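PDB 1UB7: 3-oxoacyl-[acyl-carrier protein] synthase from Thermus thermophilus, which probably catalyses the condensation of acetyl-CoA with malonyl-ACP that starts fatty acid synthesis. Local coordinates for residues K216-V221 with L250-A255. Numbering follows the deposited sequence.
Sequences KFAVRV and LRIIDA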
loop_
_atom_site.group_PDB
_atom_site.type_symbol
_atom_site.label_atom_id
_atom_site.label_comp_id
_atom_site.label_asym_id
_atom_site.label_seq_id
_atom_site.Cartn_x
_atom_site.Cartn_y
_atom_site.Cartn_z
ATOM N N LYS A 216 -19.550 12.522 12.795
ATOM C CA LYS A 216 -20.642 12.700 11.847
ATOM C C LYS A 216 -20.454 11.734 10.656
ATOM O O LYS A 216 -21.406 11.107 10.179
ATOM C CB LYS A 216 -20.643 14.161 11.377
ATOM C CG LYS A 216 -21.994 14.702 10.923
ATOM C CD LYS A 216 -21.889 16.164 10.480
ATOM C CE LYS A 216 -21.376 17.067 11.601
ATOM N NZ LYS A 216 -21.351 18.511 11.212
ATOM N N PHE A 217 -19.205 11.621 10.203
ATOM C CA PHE A 217 -18.811 10.753 9.088
ATOM C C PHE A 217 -19.027 9.264 9.397
ATOM O O PHE A 217 -19.802 8.576 8.721
ATOM C CB PHE A 217 -17.328 11.010 8.752
ATOM C CG PHE A 217 -16.731 10.018 7.784
ATOM C CD1 PHE A 217 -17.191 9.935 6.470
ATOM C CD2 PHE A 217 -15.716 9.154 8.194
ATOM C CE1 PHE A 217 -16.648 9.006 5.579
ATOM C CE2 PHE A 217 -15.169 8.224 7.319
ATOM C CZ PHE A 217 -15.633 8.147 6.008
ATOM N N ALA A 218 -18.330 8.777 10.419
ATOM C CA ALA A 218 -18.419 7.378 10.827
ATOM C C ALA A 218 -19.863 6.903 10.863
ATOM O O ALA A 218 -20.234 5.937 10.184
ATOM C CB ALA A 218 -17.779 7.191 12.205
ATOM N N VAL A 219 -20.669 7.604 11.655
ATOM C CA VAL A 219 -22.074 7.279 11.831
ATOM C C VAL A 219 -22.836 7.068 10.520
ATOM O O VAL A 219 -23.452 6.018 10.321
ATOM C CB VAL A 219 -22.769 8.374 12.678
ATOM C CG1 VAL A 219 -24.235 8.037 12.864
ATOM C CG2 VAL A 219 -22.078 8.488 14.043
ATOM N N ARG A 220 -22.787 8.052 9.627
ATOM C CA ARG A 220 -23.489 7.949 8.353
ATOM C C ARG A 220 -22.863 6.943 7.403
ATOM O O ARG A 220 -23.566 6.164 6.746
ATOM C CB ARG A 220 -23.557 9.317 7.676
ATOM C CG ARG A 220 -24.546 10.260 8.343
ATOM C CD ARG A 220 -24.442 11.669 7.797
ATOM N NE ARG A 220 -25.352 12.573 8.488
ATOM C CZ ARG A 220 -25.196 13.891 8.533
ATOM N NH1 ARG A 220 -24.161 14.457 7.924
ATOM N NH2 ARG A 220 -26.071 14.642 9.189
ATOM N N VAL A 221 -21.540 6.953 7.329
ATOM C CA VAL A 221 -20.859 6.027 6.442
ATOM C C VAL A 221 -21.069 4.591 6.927
ATOM O O VAL A 221 -21.594 3.750 6.190
ATOM C CB VAL A 221 -19.336 6.376 6.327
ATOM C CG1 VAL A 221 -18.469 5.356 7.063
ATOM C CG2 VAL A 221 -18.945 6.459 4.863
ATOM N N LEU A 250 -17.203 3.788 21.208
ATOM C CA LEU A 250 -18.429 3.102 21.598
ATOM C C LEU A 250 -19.691 3.884 21.210
ATOM O O LEU A 250 -20.669 3.297 20.751
ATOM C CB LEU A 250 -18.409 2.827 23.107
ATOM C CG LEU A 250 -19.509 1.941 23.698
ATOM C CD1 LEU A 250 -19.481 0.548 23.080
ATOM C CD2 LEU A 250 -19.300 1.853 25.197
ATOM N N ARG A 251 -19.670 5.205 21.381
ATOM C CA ARG A 251 -20.831 6.022 21.030
ATOM C C ARG A 251 -21.140 5.826 19.553
ATOM O O ARG A 251 -22.301 5.662 19.167
ATOM C CB ARG A 251 -20.557 7.510 21.303
ATOM C CG ARG A 251 -20.037 7.808 22.708
ATOM C CD ARG A 251 -20.931 7.189 23.772
ATOM N NE ARG A 251 -20.149 6.623 24.868
ATOM C CZ ARG A 251 -20.566 5.627 25.645
ATOM N NH1 ARG A 251 -21.762 5.088 25.444
ATOM N NH2 ARG A 251 -19.779 5.157 26.607
ATOM N N ILE A 252 -20.083 5.835 18.742
ATOM C CA ILE A 252 -20.191 5.671 17.296
ATOM C C ILE A 252 -20.749 4.293 16.938
ATOM O O ILE A 252 -21.615 4.164 16.068
ATOM C CB ILE A 252 -18.806 5.875 16.617
ATOM C CG1 ILE A 252 -18.282 7.288 16.928
ATOM C CG2 ILE A 252 -18.914 5.640 15.104
ATOM C CD1 ILE A 252 -17.005 7.675 16.208
ATOM N N ILE A 253 -20.252 3.268 17.619
ATOM C CA ILE A 253 -20.704 1.898 17.386
ATOM C C ILE A 253 -22.158 1.815 17.825
ATOM O O ILE A 253 -23.008 1.236 17.148
ATOM C CB ILE A 253 -19.863 0.889 18.221
ATOM C CG1 ILE A 253 -18.385 1.009 17.823
ATOM C CG2 ILE A 253 -20.390 -0.540 18.023
ATOM C CD1 ILE A 253 -17.402 0.342 18.786
ATOM N N ASP A 254 -22.417 2.409 18.984
ATOM C CA ASP A 254 -23.738 2.457 19.598
ATOM C C ASP A 254 -24.687 3.119 18.609
ATOM O O ASP A 254 -25.654 2.507 18.132
ATOM C CB ASP A 254 -23.641 3.289 20.879
ATOM C CG ASP A 254 -24.845 3.144 21.771
ATOM O OD1 ASP A 254 -25.662 2.229 21.523
ATOM O OD2 ASP A 254 -24.951 3.944 22.727
ATOM N N ALA A 255 -24.369 4.375 18.298
ATOM C CA ALA A 255 -25.138 5.192 17.377
ATOM C C ALA A 255 -25.422 4.490 16.051
ATOM O O ALA A 255 -26.497 4.655 15.474
ATOM C CB ALA A 255 -24.402 6.491 17.131
#
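Ile252 meets the helix of residues 216-221 with its two branches spread over Ala218, and Val219 flanks it. The closest approach is Ile252 CG2 to Ala218 CB at 3.5 Å, tighter than usual for two methyl carbons, while Ile252 CD1 stands 4.1 Å from the same Ala218 CB. The first torsion of Ile252 (chi1 -60°) sets CG2 anti to the backbone N, and the extended second one (chi2 -174°) carries CD1 out to the same methyl. Val219 contributes CG2, 4.4 Å from Ile252 CG2 and equally 4.4 Å from Ala255 CB one turn further along the second helix. Val219 CA lies 6.0 Å from Ile252 CA, the nearest such pair between the segments. In this thiolase-fold enzyme the contact joins helix 211-233, whose Ala218 also packs on Phe306 of strand 300-307, to helix 250-258, which follows strand 242-245 and the predicted active-site His246, about 7 Å from Ala218 between side chains. The short axes approach to 9.2 Å and run broadly parallel, crossing at -29°. No hydrogen bond spans the two segments; the side-chain contacts are between aliphatic carbons, and Phe215 and Met222, from the same helix as Ala218, extend the cover over Ile252.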